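Long-range contact in cycloalternan-forming enzyme (Listeria monocytogenes serovar 1/2a, PDB 5F7U), which is a large multidomain protein of the glycoside hydrolase family 31 type, with a TIM barrel, several beta-sheet domains and a family 6 carbohydrate-binding module: residues I260-Y272 with F305-D317. The protein carries 1 engineered substitution. Sequence-based numbering, arbitrary orientation.
Sequences INQRGKDVETYVY and FHSQFQMASKVED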
loop_
_atom_site.group_PDB
_atom_site.type_symbol
_atom_site.label_atom_id
_atom_site.label_comp_id
_atom_site.label_asym_id
_atom_site.label_seq_id
_atom_site.Cartn_x
_atom_site.Cartn_y
_atom_site.Cartn_z
ATOM N N ILE A 260 -2.650 -7.015 9.173
ATOM C CA ILE A 260 -1.357 -6.405 8.804
ATOM C C ILE A 260 -0.138 -7.159 9.358
ATOM O O ILE A 260 0.979 -6.984 8.878
ATOM C CB ILE A 260 -1.297 -4.880 9.093
ATOM C CG1 ILE A 260 -1.493 -4.561 10.577
ATOM C CG2 ILE A 260 -2.324 -4.153 8.215
ATOM C CD1 ILE A 260 -0.221 -4.489 11.383
ATOM N N ASN A 261 -0.356 -7.970 10.389
ATOM C CA ASN A 261 0.711 -8.750 10.997
ATOM C C ASN A 261 0.404 -10.225 10.763
ATOM O O ASN A 261 -0.522 -10.767 11.346
ATOM C CB ASN A 261 0.786 -8.430 12.494
ATOM C CG ASN A 261 1.787 -9.299 13.241
ATOM O OD1 ASN A 261 2.468 -10.160 12.663
ATOM N ND2 ASN A 261 1.857 -9.097 14.547
ATOM N N GLN A 262 1.192 -10.875 9.918
ATOM C CA GLN A 262 0.896 -12.241 9.483
ATOM C C GLN A 262 1.342 -13.330 10.454
ATOM O O GLN A 262 1.187 -14.499 10.153
ATOM C CB GLN A 262 1.496 -12.499 8.082
ATOM C CG GLN A 262 0.900 -11.607 6.981
ATOM C CD GLN A 262 -0.578 -11.875 6.689
ATOM O OE1 GLN A 262 -1.071 -12.990 6.870
ATOM N NE2 GLN A 262 -1.278 -10.861 6.221
ATOM N N ARG A 263 1.860 -12.973 11.630
ATOM C CA ARG A 263 2.222 -14.027 12.594
ATOM C C ARG A 263 1.001 -14.906 12.887
ATOM O O ARG A 263 -0.069 -14.399 13.160
ATOM C CB ARG A 263 2.823 -13.465 13.890
ATOM C CG ARG A 263 3.547 -14.548 14.698
ATOM C CD ARG A 263 3.883 -14.122 16.134
ATOM N NE ARG A 263 4.673 -15.182 16.748
ATOM C CZ ARG A 263 5.992 -15.294 16.594
ATOM N NH1 ARG A 263 6.663 -14.394 15.868
ATOM N NH2 ARG A 263 6.640 -16.317 17.139
ATOM N N GLY A 264 1.193 -16.217 12.786
ATOM C CA GLY A 264 0.142 -17.211 12.974
ATOM C C GLY A 264 -0.446 -17.766 11.692
ATOM O O GLY A 264 -1.154 -18.781 11.742
ATOM N N LYS A 265 -0.168 -17.111 10.562
ATOM C CA LYS A 265 -0.797 -17.442 9.280
ATOM C C LYS A 265 0.151 -18.221 8.366
ATOM O O LYS A 265 1.382 -18.013 8.393
ATOM C CB LYS A 265 -1.199 -16.166 8.507
ATOM C CG LYS A 265 -2.167 -15.188 9.182
ATOM C CD LYS A 265 -3.589 -15.687 9.072
ATOM C CE LYS A 265 -4.581 -14.642 9.578
ATOM N NZ LYS A 265 -5.862 -15.344 9.870
ATOM N N ASP A 266 -0.445 -19.072 7.524
ATOM C CA ASP A 266 0.228 -19.622 6.342
ATOM C C ASP A 266 -0.131 -18.712 5.187
ATOM O O ASP A 266 -1.277 -18.680 4.771
ATOM C CB ASP A 266 -0.258 -21.042 6.034
ATOM C CG ASP A 266 0.185 -22.040 7.067
ATOM O OD1 ASP A 266 1.379 -22.035 7.409
ATOM O OD2 ASP A 266 -0.662 -22.827 7.552
ATOM N N VAL A 267 0.846 -17.974 4.684
ATOM C CA VAL A 267 0.606 -16.939 3.670
ATOM C C VAL A 267 0.966 -17.494 2.301
ATOM O O VAL A 267 2.097 -17.928 2.086
ATOM C CB VAL A 267 1.447 -15.675 3.950
ATOM C CG1 VAL A 267 1.078 -14.580 2.971
ATOM C CG2 VAL A 267 1.246 -15.183 5.384
ATOM N N GLU A 268 0.005 -17.463 1.374
ATOM C CA GLU A 268 0.233 -17.991 0.025
ATOM C C GLU A 268 0.613 -16.845 -0.902
ATOM O O GLU A 268 -0.135 -15.867 -1.002
ATOM C CB GLU A 268 -1.050 -18.626 -0.533
ATOM C CG GLU A 268 -1.685 -19.674 0.358
ATOM C CD GLU A 268 -0.803 -20.876 0.664
ATOM O OE1 GLU A 268 0.166 -21.186 -0.070
ATOM O OE2 GLU A 268 -1.112 -21.561 1.663
ATOM N N THR A 269 1.751 -16.985 -1.580
ATOM C CA THR A 269 2.145 -16.045 -2.608
ATOM C C THR A 269 1.506 -16.525 -3.913
ATOM O O THR A 269 2.076 -17.314 -4.662
ATOM C CB THR A 269 3.674 -15.939 -2.746
ATOM O OG1 THR A 269 4.256 -15.806 -1.441
ATOM C CG2 THR A 269 4.038 -14.692 -3.588
ATOM N N TYR A 270 0.289 -16.064 -4.145
ATOM C CA TYR A 270 -0.527 -16.610 -5.224
ATOM C C TYR A 270 -1.558 -15.559 -5.586
ATOM O O TYR A 270 -2.459 -15.255 -4.783
ATOM C CB TYR A 270 -1.249 -17.867 -4.712
ATOM C CG TYR A 270 -1.983 -18.660 -5.768
ATOM C CD1 TYR A 270 -1.281 -19.513 -6.652
ATOM C CD2 TYR A 270 -3.385 -18.626 -5.843
ATOM C CE1 TYR A 270 -1.957 -20.277 -7.600
ATOM C CE2 TYR A 270 -4.065 -19.385 -6.781
ATOM C CZ TYR A 270 -3.355 -20.200 -7.654
ATOM O OH TYR A 270 -4.058 -20.954 -8.570
ATOM N N VAL A 271 -1.458 -15.024 -6.793
ATOM C CA VAL A 271 -2.440 -14.026 -7.231
ATOM C C VAL A 271 -3.782 -14.707 -7.506
ATOM O O VAL A 271 -3.834 -15.817 -8.060
ATOM C CB VAL A 271 -1.972 -13.212 -8.467
ATOM C CG1 VAL A 271 -0.667 -12.455 -8.161
ATOM C CG2 VAL A 271 -1.849 -14.073 -9.728
ATOM N N TYR A 272 -4.865 -14.043 -7.111
ATOM C CA TYR A 272 -6.182 -14.628 -7.295
ATOM C C TYR A 272 -7.233 -13.541 -7.359
ATOM O O TYR A 272 -7.116 -12.527 -6.670
ATOM C CB TYR A 272 -6.486 -15.636 -6.172
ATOM C CG TYR A 272 -7.619 -16.569 -6.490
ATOM C CD1 TYR A 272 -7.409 -17.756 -7.216
ATOM C CD2 TYR A 272 -8.897 -16.272 -6.056
ATOM C CE1 TYR A 272 -8.480 -18.614 -7.496
ATOM C CE2 TYR A 272 -9.964 -17.097 -6.338
ATOM C CZ TYR A 272 -9.755 -18.256 -7.048
ATOM O OH TYR A 272 -10.882 -19.023 -7.277
ATOM N N PHE A 305 7.553 -18.352 -8.821
ATOM C CA PHE A 305 6.753 -19.540 -8.452
ATOM C C PHE A 305 5.957 -19.275 -7.173
ATOM O O PHE A 305 6.344 -18.444 -6.356
ATOM C CB PHE A 305 7.642 -20.768 -8.231
ATOM C CG PHE A 305 8.203 -21.366 -9.502
ATOM C CD1 PHE A 305 7.429 -22.199 -10.302
ATOM C CD2 PHE A 305 9.531 -21.137 -9.869
ATOM C CE1 PHE A 305 7.957 -22.759 -11.468
ATOM C CE2 PHE A 305 10.069 -21.712 -11.022
ATOM C CZ PHE A 305 9.278 -22.512 -11.837
ATOM N N HIS A 306 4.834 -19.975 -7.023
ATOM C CA HIS A 306 4.094 -19.938 -5.758
ATOM C C HIS A 306 4.999 -20.328 -4.577
ATOM O O HIS A 306 5.786 -21.277 -4.659
ATOM C CB HIS A 306 2.901 -20.886 -5.839
ATOM C CG HIS A 306 2.334 -21.246 -4.503
ATOM N ND1 HIS A 306 2.521 -22.485 -3.932
ATOM C CD2 HIS A 306 1.604 -20.525 -3.619
ATOM C CE1 HIS A 306 1.920 -22.515 -2.755
ATOM N NE2 HIS A 306 1.354 -21.340 -2.543
ATOM N N SER A 307 4.880 -19.575 -3.493
ATOM C CA SER A 307 5.518 -19.922 -2.232
ATOM C C SER A 307 4.473 -19.835 -1.109
ATOM O O SER A 307 3.446 -19.118 -1.228
ATOM C CB SER A 307 6.709 -18.996 -1.932
ATOM O OG SER A 307 6.334 -17.620 -1.992
ATOM N N GLN A 308 4.728 -20.592 -0.050
ATOM C CA GLN A 308 3.959 -20.488 1.189
ATOM C C GLN A 308 4.882 -20.074 2.320
ATOM O O GLN A 308 5.903 -20.727 2.557
ATOM C CB GLN A 308 3.268 -21.823 1.509
ATOM C CG GLN A 308 2.317 -21.750 2.705
ATOM C CD GLN A 308 1.809 -23.116 3.107
ATOM O OE1 GLN A 308 2.560 -23.953 3.565
ATOM N NE2 GLN A 308 0.527 -23.337 2.928
ATOM N N PHE A 309 4.517 -18.988 3.010
ATOM C CA PHE A 309 5.246 -18.520 4.187
ATOM C C PHE A 309 4.484 -18.960 5.428
ATOM O O PHE A 309 3.349 -18.524 5.670
ATOM C CB PHE A 309 5.366 -16.983 4.157
ATOM C CG PHE A 309 6.378 -16.473 3.165
ATOM C CD1 PHE A 309 6.032 -16.260 1.809
ATOM C CD2 PHE A 309 7.670 -16.177 3.567
ATOM C CE1 PHE A 309 6.992 -15.795 0.886
ATOM C CE2 PHE A 309 8.627 -15.688 2.659
ATOM C CZ PHE A 309 8.293 -15.508 1.317
ATOM N N GLN A 310 5.107 -19.841 6.199
ATOM C CA GLN A 310 4.508 -20.384 7.398
ATOM C C GLN A 310 5.018 -19.566 8.584
ATOM O O GLN A 310 6.112 -19.816 9.086
ATOM C CB GLN A 310 4.899 -21.861 7.528
ATOM C CG GLN A 310 4.415 -22.688 6.340
ATOM C CD GLN A 310 4.927 -24.113 6.363
ATOM O OE1 GLN A 310 5.692 -24.499 7.246
ATOM N NE2 GLN A 310 4.513 -24.899 5.383
ATOM N N MET A 311 4.214 -18.600 9.044
ATOM C CA MET A 311 4.753 -17.618 9.982
ATOM C C MET A 311 4.384 -17.968 11.417
ATOM O O MET A 311 3.400 -17.450 11.966
ATOM C CB MET A 311 4.330 -16.186 9.584
ATOM C CG MET A 311 4.632 -15.823 8.119
ATOM S SD MET A 311 6.348 -16.125 7.605
ATOM C CE MET A 311 7.221 -14.878 8.560
ATOM N N ALA A 312 5.157 -18.879 12.017
ATOM C CA ALA A 312 4.830 -19.392 13.370
ATOM C C ALA A 312 3.417 -20.003 13.371
ATOM O O ALA A 312 2.677 -19.913 14.353
ATOM C CB ALA A 312 4.987 -18.294 14.436
ATOM N N SER A 313 3.080 -20.641 12.250
ATOM C CA SER A 313 1.765 -21.255 12.023
ATOM C C SER A 313 1.770 -22.752 12.336
ATOM O O SER A 313 0.705 -23.357 12.471
ATOM C CB SER A 313 1.362 -21.062 10.556
ATOM O OG SER A 313 2.338 -21.672 9.723
ATOM N N LYS A 314 2.958 -23.348 12.433
ATOM C CA LYS A 314 3.106 -24.786 12.690
ATOM C C LYS A 314 3.682 -24.991 14.078
ATOM O O LYS A 314 3.086 -25.664 14.918
ATOM C CB LYS A 314 4.021 -25.470 11.658
ATOM C CG LYS A 314 3.706 -25.193 10.189
ATOM C CD LYS A 314 2.322 -25.671 9.779
ATOM C CE LYS A 314 2.148 -25.526 8.271
ATOM N NZ LYS A 314 0.713 -25.699 7.927
ATOM N N VAL A 315 4.848 -24.394 14.297
ATOM C CA VAL A 315 5.565 -24.422 15.559
ATOM C C VAL A 315 5.638 -22.949 15.983
ATOM O O VAL A 315 5.870 -22.072 15.143
ATOM C CB VAL A 315 6.984 -25.014 15.354
ATOM C CG1 VAL A 315 7.768 -25.031 16.653
ATOM C CG2 VAL A 315 6.904 -26.432 14.788
ATOM N N GLU A 316 5.437 -22.683 17.276
ATOM C CA GLU A 316 5.314 -21.312 17.795
ATOM C C GLU A 316 6.558 -20.434 17.583
ATOM O O GLU A 316 6.439 -19.218 17.525
ATOM C CB GLU A 316 4.972 -21.371 19.297
ATOM C CG GLU A 316 4.482 -20.067 19.927
ATOM C CD GLU A 316 5.592 -19.161 20.482
ATOM O OE1 GLU A 316 6.683 -19.650 20.879
ATOM O OE2 GLU A 316 5.372 -17.932 20.535
ATOM N N ASP A 317 7.731 -21.057 17.520
ATOM C CA ASP A 317 8.991 -20.324 17.412
ATOM C C ASP A 317 9.680 -20.535 16.063
ATOM O O ASP A 317 10.873 -20.289 15.939
ATOM C CB ASP A 317 9.934 -20.686 18.585
ATOM C CG ASP A 317 10.456 -22.113 18.526
ATOM O OD1 ASP A 317 9.895 -22.964 17.804
ATOM O OD2 ASP A 317 11.439 -22.408 19.243
HETATM O O HOH W 1 3.664 -17.271 18.418
#
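Val267 and Phe309 form the hydrogen-bonded pair at the middle of an antiparallel beta ladder, in which strand 266-269 lies along strand 307-311 in the galactose mutarotase-like beta domain. Strand 318-327 continues the sheet beyond 307-311, while the loop after strand 266-269 reaches helix 555-577. Val267 N gives a nearly straight bond to Phe309 O (2.7 Å), and Phe309 N answers to Val267 O. Toward the turn, Met311 N bonds Lys265 O, and Gly264 N bonds Met311 O (2.7 Å). Gly264 sits in a type II turn from Gln262 to Lys265, where its positive phi suits glycine.

On the buried face, the beta-branched Val267 packs its CB against CB of Phe309, and Thr269 OG1 meets the edge of the Phe309 ring in its plane. Thr269 OG1 and Ser307 OG, 2.8 Å apart, share a hydrogen bond between two short side chains.

Polar groups line the other face. The Glu268 carboxylate is gripped at both oxygens: OE1 takes His306 NE2 (2.7 Å), the carboxylate and ring nearly coplanar at 21°, and OE2 takes Gln308 NE2 on its syn side. His306 ND1 in turn bonds Asp324 OD2, so the imidazole bridges two carboxylates, which would probably favour its protonated form. Asp266 is likewise shared, OD1 accepting from Ser313 OG (2.5 Å) and OD2 making a salt bridge with Lys314 NZ (3.2 Å), the two partners tilted out of the carboxylate plane on opposite faces.

At the turn end, the extended Arg263 chain, CG anti to the backbone N (chi1 -164°), lays one guanidinium face over Ala312 CB. Its NH1 bonds Glu248 O and Thr244 OG1, and a water accepts from Arg263 NE (2.9 Å) while donating to Glu316 OE2, which also bonds Ser246 OG.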